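Lytic chitin monooxygenase (Enterococcus faecalis, PDB 4A02) cleaves the glycosidic bonds of crystalline alpha- and beta-chitin oxidatively by a copper-dependent mechanism, working in synergy with a chitinase. Local coordinates at residues G8-F12 with L58-T62; Q33-A37 with S49-F55; Q85-W91 with G119-N125; S90-Y94 with V128-I132. All coordinates share one frame; numbering follows the deposited sequence.

Contact 1 of 4, residues G8-F12 with L58-T62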
loop_
_atom_site.group_PDB
_atom_site.type_symbol
_atom_site.label_atom_id
_atom_site.label_comp_id
_atom_site.label_asym_id
_atom_site.label_seq_id
_atom_site.Cartn_x
_atom_site.Cartn_y
_atom_site.Cartn_z
ATOM N N GLY A 8 4.818 -5.389 5.788
ATOM C CA GLY A 8 3.605 -6.015 5.359
ATOM C C GLY A 8 2.490 -5.008 5.139
ATOM O O GLY A 8 2.240 -4.151 5.998
ATOM N N SER A 9 1.766 -5.126 4.018
ATOM C CA SER A 9 0.661 -4.209 3.799
ATOM C C SER A 9 -0.511 -4.561 4.692
ATOM O O SER A 9 -0.596 -5.610 5.330
ATOM C CB SER A 9 0.224 -4.187 2.361
ATOM O OG SER A 9 -0.543 -5.357 2.070
ATOM N N ARG A 10 -1.481 -3.642 4.721
ATOM C CA ARG A 10 -2.661 -3.827 5.553
ATOM C C ARG A 10 -3.421 -5.076 5.109
ATOM O O ARG A 10 -3.850 -5.911 5.916
ATOM C CB ARG A 10 -3.486 -2.558 5.505
ATOM C CG ARG A 10 -4.698 -2.555 6.420
ATOM C CD ARG A 10 -5.533 -1.313 6.228
ATOM N NE ARG A 10 -4.826 -0.127 6.719
ATOM C CZ ARG A 10 -5.309 1.099 6.600
ATOM N NH1 ARG A 10 -6.442 1.305 5.971
ATOM N NH2 ARG A 10 -4.624 2.131 7.083
ATOM N N ALA A 11 -3.594 -5.195 3.784
ATOM C CA ALA A 11 -4.218 -6.381 3.192
ATOM C C ALA A 11 -3.402 -7.623 3.448
ATOM O O ALA A 11 -3.943 -8.685 3.826
ATOM C CB ALA A 11 -4.417 -6.125 1.698
ATOM N N PHE A 12 -2.085 -7.546 3.206
ATOM C CA PHE A 12 -1.207 -8.696 3.438
ATOM C C PHE A 12 -1.356 -9.241 4.835
ATOM O O PHE A 12 -1.563 -10.446 5.041
ATOM C CB PHE A 12 0.226 -8.257 3.176
ATOM C CG PHE A 12 1.295 -9.248 3.553
ATOM C CD1 PHE A 12 1.609 -10.315 2.698
ATOM C CD2 PHE A 12 2.027 -9.109 4.712
ATOM C CE1 PHE A 12 2.651 -11.160 2.990
ATOM C CE2 PHE A 12 3.088 -9.976 5.005
ATOM C CZ PHE A 12 3.380 -10.984 4.132
ATOM N N LEU A 58 -11.159 -2.452 4.715
ATOM C CA LEU A 58 -9.824 -1.858 4.711
ATOM C C LEU A 58 -9.850 -0.349 4.869
ATOM O O LEU A 58 -8.848 0.235 5.282
ATOM C CB LEU A 58 -9.088 -2.187 3.411
ATOM C CG LEU A 58 -8.537 -3.615 3.318
ATOM C CD1 LEU A 58 -8.100 -3.871 1.878
ATOM C CD2 LEU A 58 -7.354 -3.816 4.259
ATOM N N ASP A 59 -10.949 0.315 4.468
ATOM C CA ASP A 59 -11.027 1.745 4.560
ATOM C C ASP A 59 -11.335 2.222 5.959
ATOM O O ASP A 59 -11.293 3.446 6.202
ATOM C CB ASP A 59 -12.081 2.272 3.588
ATOM C CG ASP A 59 -11.737 1.998 2.146
ATOM O OD1 ASP A 59 -10.565 2.151 1.768
ATOM O OD2 ASP A 59 -12.688 1.644 1.378
ATOM N N GLU A 60 -11.629 1.332 6.883
ATOM C CA GLU A 60 -11.825 1.756 8.260
ATOM C C GLU A 60 -10.513 2.369 8.754
ATOM O O GLU A 60 -9.428 2.024 8.313
ATOM C CB GLU A 60 -12.282 0.550 9.097
ATOM C CG GLU A 60 -13.674 0.124 8.640
ATOM C CD GLU A 60 -14.244 -1.105 9.290
ATOM O OE1 GLU A 60 -13.747 -1.506 10.366
ATOM O OE2 GLU A 60 -15.234 -1.638 8.718
ATOM N N GLN A 61 -10.639 3.328 9.677
ATOM C CA GLN A 61 -9.459 4.088 10.089
ATOM C C GLN A 61 -9.654 4.605 11.511
ATOM O O GLN A 61 -10.461 5.504 11.760
ATOM C CB GLN A 61 -9.205 5.240 9.111
ATOM C CG GLN A 61 -7.877 5.942 9.310
ATOM C CD GLN A 61 -6.695 5.005 9.283
ATOM O OE1 GLN A 61 -6.417 4.392 8.245
ATOM N NE2 GLN A 61 -5.969 4.884 10.389
ATOM N N THR A 62 -8.928 3.988 12.434
ATOM C CA THR A 62 -8.801 4.461 13.803
ATOM C C THR A 62 -7.337 4.329 14.175
ATOM O O THR A 62 -6.571 3.622 13.522
ATOM C CB THR A 62 -9.671 3.707 14.840
ATOM O OG1 THR A 62 -8.999 2.491 15.117
ATOM C CG2 THR A 62 -11.062 3.421 14.333
HETATM O O HOH W 1 -8.066 3.637 6.291
#

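Contact 2 of 4, residues Q33-A37 with S49-F55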
loop_
_atom_site.group_PDB
_atom_site.type_symbol
_atom_site.label_atom_id
_atom_site.label_comp_id
_atom_site.label_asym_id
_atom_site.label_seq_id
_atom_site.Cartn_x
_atom_site.Cartn_y
_atom_site.Cartn_z
ATOM N N GLN A 33 -4.137 -9.839 -3.031
ATOM C CA GLN A 33 -3.516 -9.491 -4.295
ATOM C C GLN A 33 -4.441 -8.779 -5.271
ATOM O O GLN A 33 -3.994 -8.401 -6.372
ATOM C CB GLN A 33 -2.963 -10.746 -4.982
ATOM C CG GLN A 33 -4.007 -11.696 -5.556
ATOM C CD GLN A 33 -4.571 -12.693 -4.615
ATOM O OE1 GLN A 33 -4.489 -12.563 -3.374
ATOM N NE2 GLN A 33 -5.215 -13.728 -5.147
ATOM N N SER A 34 -5.723 -8.615 -4.929
ATOM C CA SER A 34 -6.745 -8.224 -5.901
ATOM C C SER A 34 -7.277 -6.817 -5.749
ATOM O O SER A 34 -8.408 -6.531 -6.173
ATOM C CB SER A 34 -7.871 -9.260 -5.897
ATOM O OG SER A 34 -7.361 -10.522 -6.161
ATOM N N ILE A 35 -6.473 -5.905 -5.196
ATOM C CA ILE A 35 -6.918 -4.543 -4.972
ATOM C C ILE A 35 -6.551 -3.712 -6.220
ATOM O O ILE A 35 -5.595 -2.950 -6.275
ATOM C CB ILE A 35 -6.413 -3.957 -3.666
ATOM C CG1 ILE A 35 -6.745 -4.906 -2.521
ATOM C CG2 ILE A 35 -7.000 -2.583 -3.450
ATOM C CD1 ILE A 35 -6.249 -4.439 -1.165
ATOM N N GLU A 36 -7.367 -3.936 -7.255
ATOM C CA GLU A 36 -7.139 -3.506 -8.627
ATOM C C GLU A 36 -8.158 -2.410 -9.003
ATOM O O GLU A 36 -9.371 -2.672 -8.913
ATOM C CB GLU A 36 -7.284 -4.702 -9.604
ATOM C CG GLU A 36 -6.955 -4.355 -11.010
ATOM C CD GLU A 36 -7.099 -5.468 -11.983
ATOM O OE1 GLU A 36 -7.510 -6.605 -11.610
ATOM O OE2 GLU A 36 -6.735 -5.294 -13.172
ATOM N N ALA A 37 -7.702 -1.270 -9.487
ATOM C CA ALA A 37 -8.586 -0.196 -9.924
ATOM C C ALA A 37 -7.923 0.565 -11.021
ATOM O O ALA A 37 -6.693 0.442 -11.219
ATOM C CB ALA A 37 -8.960 0.714 -8.760
ATOM N N SER A 49 -9.073 0.390 -0.038
ATOM C CA SER A 49 -9.806 -0.582 -0.802
ATOM C C SER A 49 -9.775 -0.326 -2.333
ATOM O O SER A 49 -10.267 -1.162 -3.071
ATOM C CB SER A 49 -11.274 -0.550 -0.424
ATOM O OG SER A 49 -11.928 0.626 -0.821
ATOM N N ALA A 50 -9.259 0.824 -2.723
ATOM C CA ALA A 50 -9.268 1.315 -4.107
ATOM C C ALA A 50 -10.667 1.328 -4.694
ATOM O O ALA A 50 -10.837 1.304 -5.902
ATOM C CB ALA A 50 -8.320 0.545 -4.983
ATOM N N GLY A 51 -11.688 1.426 -3.871
ATOM C CA GLY A 51 -13.068 1.391 -4.301
ATOM C C GLY A 51 -13.568 0.040 -4.741
ATOM O O GLY A 51 -14.683 -0.012 -5.279
ATOM N N VAL A 52 -12.824 -1.023 -4.538
ATOM C CA VAL A 52 -13.193 -2.342 -5.026
ATOM C C VAL A 52 -14.259 -2.929 -4.088
ATOM O O VAL A 52 -14.096 -2.963 -2.863
ATOM C CB VAL A 52 -11.974 -3.271 -5.160
ATOM C CG1 VAL A 52 -12.394 -4.639 -5.701
ATOM C CG2 VAL A 52 -10.942 -2.628 -6.048
ATOM N N SER A 53 -15.321 -3.480 -4.687
ATOM C CA SER A 53 -16.392 -4.041 -3.902
ATOM C C SER A 53 -15.889 -5.172 -3.037
ATOM O O SER A 53 -15.191 -6.065 -3.501
ATOM C CB SER A 53 -17.461 -4.597 -4.872
ATOM O OG SER A 53 -18.054 -3.592 -5.619
ATOM N N GLY A 54 -16.268 -5.151 -1.752
ATOM C CA GLY A 54 -15.920 -6.162 -0.826
ATOM C C GLY A 54 -14.639 -5.926 -0.021
ATOM O O GLY A 54 -14.372 -6.692 0.918
ATOM N N PHE A 55 -13.889 -4.906 -0.420
ATOM C CA PHE A 55 -12.674 -4.528 0.298
ATOM C C PHE A 55 -12.879 -3.330 1.221
ATOM O O PHE A 55 -11.936 -2.881 1.849
ATOM C CB PHE A 55 -11.534 -4.240 -0.684
ATOM C CG PHE A 55 -10.987 -5.458 -1.372
ATOM C CD1 PHE A 55 -11.480 -5.905 -2.572
ATOM C CD2 PHE A 55 -9.898 -6.139 -0.838
ATOM C CE1 PHE A 55 -10.936 -6.987 -3.229
ATOM C CE2 PHE A 55 -9.333 -7.218 -1.484
ATOM C CZ PHE A 55 -9.848 -7.655 -2.693
#

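Contact 3 of 4, residues Q85-W91 with G119-N125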
loop_
_atom_site.group_PDB
_atom_site.type_symbol
_atom_site.label_atom_id
_atom_site.label_comp_id
_atom_site.label_asym_id
_atom_site.label_seq_id
_atom_site.Cartn_x
_atom_site.Cartn_y
_atom_site.Cartn_z
ATOM N N GLN A 85 2.674 -11.964 -12.746
ATOM C CA GLN A 85 3.673 -10.968 -13.139
ATOM C C GLN A 85 3.134 -10.301 -14.440
ATOM O O GLN A 85 2.817 -10.983 -15.349
ATOM C CB GLN A 85 5.028 -11.607 -13.309
ATOM C CG GLN A 85 5.544 -12.315 -12.094
ATOM C CD GLN A 85 6.525 -13.393 -12.533
ATOM O OE1 GLN A 85 6.084 -14.546 -12.672
ATOM N NE2 GLN A 85 7.768 -13.049 -12.848
ATOM N N HIS A 86 2.992 -9.024 -14.497
ATOM C CA HIS A 86 2.684 -8.276 -15.719
ATOM C C HIS A 86 3.782 -7.318 -16.059
ATOM O O HIS A 86 4.405 -6.829 -15.143
ATOM C CB HIS A 86 1.494 -7.335 -15.542
ATOM C CG HIS A 86 0.255 -8.088 -15.656
ATOM N ND1 HIS A 86 -0.629 -7.937 -16.699
ATOM C CD2 HIS A 86 -0.248 -9.075 -14.874
ATOM C CE1 HIS A 86 -1.652 -8.793 -16.507
ATOM N NE2 HIS A 86 -1.420 -9.484 -15.416
ATOM N N ARG A 87 3.909 -7.068 -17.361
ATOM C CA ARG A 87 4.705 -5.925 -17.798
ATOM C C ARG A 87 4.233 -4.737 -16.961
ATOM O O ARG A 87 3.020 -4.609 -16.756
ATOM C CB ARG A 87 4.471 -5.659 -19.319
ATOM C CG ARG A 87 4.976 -6.746 -20.221
ATOM C CD ARG A 87 5.078 -6.472 -21.704
ATOM N NE ARG A 87 5.940 -7.576 -22.198
ATOM C CZ ARG A 87 7.249 -7.676 -22.257
ATOM N NH1 ARG A 87 8.086 -6.717 -21.880
ATOM N NH2 ARG A 87 7.774 -8.800 -22.733
ATOM N N THR A 88 5.205 -3.964 -16.517
ATOM C CA THR A 88 4.955 -2.896 -15.569
ATOM C C THR A 88 5.273 -1.510 -16.138
ATOM O O THR A 88 6.346 -1.298 -16.703
ATOM C CB THR A 88 5.786 -3.153 -14.327
ATOM O OG1 THR A 88 5.304 -4.361 -13.718
ATOM C CG2 THR A 88 5.609 -2.054 -13.298
ATOM N N ALA A 89 4.352 -0.573 -15.941
ATOM C CA ALA A 89 4.563 0.834 -16.288
ATOM C C ALA A 89 5.299 1.586 -15.192
ATOM O O ALA A 89 6.196 2.381 -15.510
ATOM C CB ALA A 89 3.249 1.538 -16.572
ATOM N N SER A 90 4.951 1.406 -13.927
ATOM C CA SER A 90 5.373 2.291 -12.896
ATOM C C SER A 90 5.155 1.728 -11.537
ATOM O O SER A 90 4.325 0.861 -11.314
ATOM C CB SER A 90 4.552 3.595 -13.002
ATOM O OG SER A 90 3.176 3.303 -12.977
ATOM N N TRP A 91 5.902 2.295 -10.569
ATOM C CA TRP A 91 5.715 2.036 -9.128
ATOM C C TRP A 91 5.759 3.396 -8.473
ATOM O O TRP A 91 6.755 4.126 -8.593
ATOM C CB TRP A 91 6.802 1.152 -8.564
ATOM C CG TRP A 91 7.144 -0.097 -9.343
ATOM C CD1 TRP A 91 7.982 -0.221 -10.439
ATOM C CD2 TRP A 91 6.647 -1.412 -9.064
ATOM N NE1 TRP A 91 8.040 -1.512 -10.835
ATOM C CE2 TRP A 91 7.217 -2.273 -10.001
ATOM C CE3 TRP A 91 5.787 -1.927 -8.114
ATOM C CZ2 TRP A 91 6.938 -3.639 -10.016
ATOM C CZ3 TRP A 91 5.527 -3.275 -8.111
ATOM C CH2 TRP A 91 6.096 -4.148 -9.048
ATOM N N GLY A 119 8.774 1.455 -14.608
ATOM C CA GLY A 119 8.775 0.055 -14.820
ATOM C C GLY A 119 9.357 -0.446 -16.112
ATOM O O GLY A 119 9.693 -1.607 -16.285
ATOM N N LYS A 120 9.475 0.466 -17.076
ATOM C CA LYS A 120 10.101 0.230 -18.409
ATOM C C LYS A 120 9.428 -0.867 -19.211
ATOM O O LYS A 120 10.030 -1.441 -20.117
ATOM C CB LYS A 120 11.564 -0.103 -18.261
ATOM C CG LYS A 120 12.312 1.133 -17.716
ATOM C CD LYS A 120 13.751 0.892 -17.322
ATOM C CE LYS A 120 13.807 0.302 -15.908
ATOM N NZ LYS A 120 15.145 0.055 -15.274
ATOM N N GLN A 121 8.165 -1.141 -18.912
ATOM C CA GLN A 121 7.414 -2.186 -19.626
ATOM C C GLN A 121 8.084 -3.531 -19.516
ATOM O O GLN A 121 8.055 -4.431 -20.355
ATOM C CB GLN A 121 7.134 -1.813 -21.091
ATOM C CG GLN A 121 6.135 -0.649 -21.231
ATOM C CD GLN A 121 4.734 -1.060 -20.828
ATOM O OE1 GLN A 121 4.391 -2.194 -20.590
ATOM N NE2 GLN A 121 3.988 -0.047 -20.695
ATOM N N GLU A 122 8.812 -3.695 -18.417
ATOM C CA GLU A 122 9.394 -5.018 -18.262
ATOM C C GLU A 122 8.520 -5.902 -17.363
ATOM O O GLU A 122 7.734 -5.415 -16.512
ATOM C CB GLU A 122 10.721 -4.875 -17.583
ATOM C CG GLU A 122 11.658 -3.853 -18.206
ATOM C CD GLU A 122 12.826 -3.743 -17.201
ATOM O OE1 GLU A 122 12.623 -4.089 -16.008
ATOM O OE2 GLU A 122 13.910 -3.331 -17.666
ATOM N N VAL A 123 8.688 -7.193 -17.465
ATOM C CA VAL A 123 8.011 -8.147 -16.628
ATOM C C VAL A 123 8.851 -8.387 -15.363
ATOM O O VAL A 123 9.978 -8.866 -15.419
ATOM C CB VAL A 123 7.788 -9.492 -17.351
ATOM C CG1 VAL A 123 7.081 -10.479 -16.413
ATOM C CG2 VAL A 123 6.984 -9.222 -18.608
ATOM N N PRO A 124 8.343 -8.027 -14.233
ATOM C CA PRO A 124 9.135 -8.158 -13.005
ATOM C C PRO A 124 9.173 -9.601 -12.547
ATOM O O PRO A 124 8.321 -10.405 -12.972
ATOM C CB PRO A 124 8.358 -7.288 -11.976
ATOM C CG PRO A 124 6.981 -7.253 -12.540
ATOM C CD PRO A 124 7.044 -7.443 -14.025
ATOM N N ASN A 125 10.135 -9.883 -11.670
ATOM C CA ASN A 125 10.144 -11.166 -10.960
ATOM C C ASN A 125 8.953 -11.238 -9.995
ATOM O O ASN A 125 8.336 -10.231 -9.670
ATOM C CB ASN A 125 11.453 -11.241 -10.186
ATOM C CG ASN A 125 12.623 -11.469 -11.114
ATOM O OD1 ASN A 125 12.552 -11.990 -12.221
ATOM N ND2 ASN A 125 13.749 -11.042 -10.595
#

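Contact 4 of 4, residues S90-Y94 with V128-I132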
loop_
_atom_site.group_PDB
_atom_site.type_symbol
_atom_site.label_atom_id
_atom_site.label_comp_id
_atom_site.label_asym_id
_atom_site.label_seq_id
_atom_site.Cartn_x
_atom_site.Cartn_y
_atom_site.Cartn_z
ATOM N N SER A 90 4.951 1.406 -13.927
ATOM C CA SER A 90 5.373 2.291 -12.896
ATOM C C SER A 90 5.155 1.728 -11.537
ATOM O O SER A 90 4.325 0.861 -11.314
ATOM C CB SER A 90 4.552 3.595 -13.002
ATOM O OG SER A 90 3.176 3.303 -12.977
ATOM N N TRP A 91 5.902 2.295 -10.569
ATOM C CA TRP A 91 5.715 2.036 -9.128
ATOM C C TRP A 91 5.759 3.396 -8.473
ATOM O O TRP A 91 6.755 4.126 -8.593
ATOM C CB TRP A 91 6.802 1.152 -8.564
ATOM C CG TRP A 91 7.144 -0.097 -9.343
ATOM C CD1 TRP A 91 7.982 -0.221 -10.439
ATOM C CD2 TRP A 91 6.647 -1.412 -9.064
ATOM N NE1 TRP A 91 8.040 -1.512 -10.835
ATOM C CE2 TRP A 91 7.217 -2.273 -10.001
ATOM C CE3 TRP A 91 5.787 -1.927 -8.114
ATOM C CZ2 TRP A 91 6.938 -3.639 -10.016
ATOM C CZ3 TRP A 91 5.527 -3.275 -8.111
ATOM C CH2 TRP A 91 6.096 -4.148 -9.048
ATOM N N ASP A 92 4.699 3.772 -7.752
ATOM C CA ASP A 92 4.628 5.061 -7.083
ATOM C C ASP A 92 4.391 4.869 -5.601
ATOM O O ASP A 92 3.681 3.954 -5.195
ATOM C CB ASP A 92 3.494 5.922 -7.645
ATOM C CG ASP A 92 3.723 6.299 -9.090
ATOM O OD1 ASP A 92 4.634 7.101 -9.334
ATOM O OD2 ASP A 92 2.979 5.818 -9.914
ATOM N N TYR A 93 4.971 5.763 -4.795
ATOM C CA TYR A 93 4.857 5.679 -3.349
ATOM C C TYR A 93 4.569 7.037 -2.765
ATOM O O TYR A 93 5.195 8.040 -3.142
ATOM C CB TYR A 93 6.133 5.120 -2.740
ATOM C CG TYR A 93 6.464 3.724 -3.175
ATOM C CD1 TYR A 93 7.156 3.472 -4.360
ATOM C CD2 TYR A 93 6.063 2.621 -2.440
ATOM C CE1 TYR A 93 7.444 2.185 -4.742
ATOM C CE2 TYR A 93 6.354 1.348 -2.833
ATOM C CZ TYR A 93 7.057 1.113 -3.994
ATOM O OH TYR A 93 7.304 -0.199 -4.311
ATOM N N TYR A 94 3.646 7.046 -1.802
ATOM C CA TYR A 94 3.208 8.215 -1.056
ATOM C C TYR A 94 3.279 7.927 0.419
ATOM O O TYR A 94 3.163 6.751 0.808
ATOM C CB TYR A 94 1.754 8.563 -1.451
ATOM C CG TYR A 94 1.487 8.705 -2.915
ATOM C CD1 TYR A 94 1.288 7.550 -3.712
ATOM C CD2 TYR A 94 1.421 9.924 -3.548
ATOM C CE1 TYR A 94 1.030 7.645 -5.060
ATOM C CE2 TYR A 94 1.176 10.015 -4.938
ATOM C CZ TYR A 94 0.992 8.830 -5.672
ATOM O OH TYR A 94 0.758 8.952 -7.036
ATOM N N VAL A 128 9.766 -8.419 -5.932
ATOM C CA VAL A 128 10.309 -7.163 -6.414
ATOM C C VAL A 128 10.728 -6.316 -5.216
ATOM O O VAL A 128 9.903 -5.993 -4.397
ATOM C CB VAL A 128 9.253 -6.344 -7.224
ATOM C CG1 VAL A 128 9.871 -5.026 -7.675
ATOM C CG2 VAL A 128 8.808 -7.096 -8.437
ATOM N N LYS A 129 11.981 -6.001 -5.133
ATOM C CA LYS A 129 12.560 -5.229 -3.992
ATOM C C LYS A 129 12.986 -3.873 -4.530
ATOM O O LYS A 129 13.725 -3.781 -5.521
ATOM C CB LYS A 129 13.768 -5.859 -3.225
ATOM C CG LYS A 129 14.267 -5.067 -1.925
ATOM C CD LYS A 129 15.294 -5.790 -1.118
ATOM C CE LYS A 129 16.676 -5.430 -1.691
ATOM N NZ LYS A 129 17.605 -6.571 -1.477
ATOM N N GLN A 130 12.516 -2.821 -3.883
ATOM C CA GLN A 130 12.809 -1.435 -4.217
ATOM C C GLN A 130 13.176 -0.709 -2.972
ATOM O O GLN A 130 12.957 -1.198 -1.882
ATOM C CB GLN A 130 11.623 -0.774 -4.861
ATOM C CG GLN A 130 11.247 -1.500 -6.134
ATOM C CD GLN A 130 10.039 -0.921 -6.821
ATOM O OE1 GLN A 130 9.133 -0.316 -6.247
ATOM N NE2 GLN A 130 9.996 -1.141 -8.113
ATOM N N THR A 131 13.803 0.459 -3.104
ATOM C CA THR A 131 14.155 1.268 -1.978
ATOM C C THR A 131 13.562 2.658 -2.126
ATOM O O THR A 131 13.749 3.250 -3.189
ATOM C CB THR A 131 15.694 1.360 -1.808
ATOM O OG1 THR A 131 16.198 0.002 -1.740
ATOM C CG2 THR A 131 16.065 2.188 -0.601
ATOM N N ILE A 132 12.872 3.136 -1.114
ATOM C CA ILE A 132 12.278 4.466 -1.108
ATOM C C ILE A 132 12.790 5.249 0.080
ATOM O O ILE A 132 13.156 4.690 1.115
ATOM C CB ILE A 132 10.727 4.381 -1.140
ATOM C CG1 ILE A 132 10.177 3.806 0.178
ATOM C CG2 ILE A 132 10.267 3.641 -2.352
ATOM C CD1 ILE A 132 8.658 3.818 0.209
#

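Contact 1 of 4, residues G8-F12 with L58-T62
Arg10 reaches across to Leu58 and Gln61 and makes most of this contact with one long side chain. Its NH1 donates to Leu58 O at 2.7 Å, with the oxygen at the guanidinium edge, close to the plane, and the N-H bent to 132° at the hydrogen. NH2 makes a longer, weak bond of 3.1 Å to Gln61 OE1, the amide and guanidinium planes being 52° apart. A water widens the grip: it accepts from Arg10 NH1 at 2.9 Å and lies within donating distance of both Glu60 O and Gln61 OE1. Below the charged end the stem is apolar. Arg10 CG lies 3.6 Å from Leu58 CD2, the two side chains running past each other in opposite directions, and Ala11 CB adds a looser touch to Leu58 CD1 at 4.3 Å. These residues join the short helix 10-13 to the long loop between strands 36-38 and 69-71, part of the elaboration beside the beta-sandwich core of a chitin-active AA10 monooxygenase. The bend at chi3 (-69°) turns the guanidinium off an otherwise extended chain. In the second shell Asp162 forms a salt bridge with Arg10 NE, and Trp66 makes a cation-pi contact with the same arginine. Gln61 NE2 is held by Pro102 O and Tyr141 OH. At the start of the helix Ser9 is the N-cap, its OG accepting from Phe12 N at 2.9 Å.

Contact 2 of 4, residues Q33-A37 with S49-F55
Ile35 lies over one face of the Phe55 ring, its CG1 4.0 Å from the ring centroid and 29° off the normal, a CH-pi contact. CG1 stands anti to the carbonyl carbon of Ile35 (chi1 -52°), which leaves the CG2 branch to serve a second neighbour: it packs on Ala50 CB at 3.7 Å and also meets Ser49 O. Ala50 CB is shared, since Ala37 CB, pointing toward the turns, touches it at 3.8 Å. Val52 CG2 packs against the backbone of segment 33-37, 3.3 Å from Glu36 O. Near the far end of the ring, Ser34 CB approaches Phe55 CZ at 4.1 Å. The segment 49-55 is two successive beta turns, a type I' turn from Ser49 to Val52 and a type II turn from Val52 to Phe55, folded against the entry to the short strand 36-38. Gly51 and Gly54 both have positive phi, and the angles of Gly54 would jam a CB against the preceding carbonyl oxygen. Ser49 OG accepts from Gly51 N at 3.2 Å, an ST turn, and probably also bonds to Asp59. Glu36 directs its CB away from the turns; its carboxylate is hydrogen-bonded to Asn155, and its side chain touches that of the copper ligand His1. Backbone bonds from Ile35 to Tyr158 and from Ala37 to Ala156 tie the strand to strand 155-165.

Contact 3 of 4, residues Q85-W91 with G119-N125
Gln85 and Arg87 reach across with their side-chain ends, and both find backbone carbonyls. Gln85 NE2 donates to Pro124 O at 2.7 Å, the N-H nearly straight (161°) and placed in the carbonyl plane on a lone pair. Arg87 NH1 donates to Gln121 O at 2.7 Å; that oxygen lies at the guanidinium edge, while Val123 CG2 covers one face 4.0 Å above the plane. The chain of Arg87, extended from CG to NE, carries the charge to this carbonyl. Backbone pairing is irregular. Thr88 N gives to Glu122 O at 2.9 Å, a separate bond from Gln121 N to Thr88 O is weak, and Gly119 N donates to Ala89 O at 2.9 Å. Glu122 O also receives a CA-H contact from Arg87. Where Gly119 meets Thr88 O a CB would clash, so the close approach depends on its bare CA. Thr88 OG1 donates to His86 O at 3.0 Å and has Trp148 NE1 as a second partner, which ties the copper ligand's carbonyl to the strand. Asp152 receives the bond from His86 ND1, and Gly151 O that from Gln121 NE2. The type I' turn 119-122 ends strand 111-120 beside strand 88-96, whose other neighbour is strand 142-150; a classic bulge at Ala89 and Ser90 opposite Gly149 marks that second border, and Trp91 stacks on Trp148 of strand 142-150.

Contact 4 of 4, residues S90-Y94 with V128-I132
Gln130 is the residue with most surface buried, and its amide is divided between two aromatic rings. OE1 accepts from Tyr93 OH at 2.7 Å, approaching at the edge of the phenol ring. NE2 comes over one face of the Trp91 indole, 3.2 Å from Trp91 CD1, the ring and amide planes standing almost perpendicular at 81°. The chain is extended beyond CG, with CG anti to the carbonyl carbon (chi1 -60°), and this carries the amide to the edge of Tyr93 and the face of Trp91. The bond to Tyr93 OH fixes which end of the amide is oxygen and so puts the nitrogen over the indole. Tyr93, with the next largest buried area, has Ile132 CG2 over one face, 3.9 Å from the ring centroid, a CH-pi contact. Its hydroxyl is also bonded to Trp80 NE1, so the phenol oxygen is held from two sequence-distant points. Val128 CG1 lies over the same face of Trp91 as Gln130 NE2, 4.0 Å from Trp91 CZ2. The axes of the segments 90-94 and 128-132 come within 9.6 Å, at 40° to each other, and the strands belong to different sheets, the first to the mixed sheet and the second to the edge of the three-stranded one. Packing of two facing sheets makes the core of the immunoglobulin-like beta-sandwich of AA10 lytic polysaccharide monooxygenases; here aromatic rings and one glutamine fill this part of it.

In the fold
From the N terminus, contact 1 closes first, joining helix 10-13 to the loop around residues 58-62 across 45 intervening residues. Contact 2 lies wholly within that span, bringing strand 36-38 to the turns at 49-55. The two touch where Leu58 CD1 and Ala11 CB pack on Ile35 CD1, and the short Asp59-Ser49 approach is probably a hydrogen bond. Contacts 3 and 4 follow in series with these and begin on the same strand, 88-96, sharing Ser90 and Trp91. Contact 3 secures the end of strand 111-120 within the mixed sheet, which contact 2 also reaches, while contact 4 continues across the sandwich to strand 127-134.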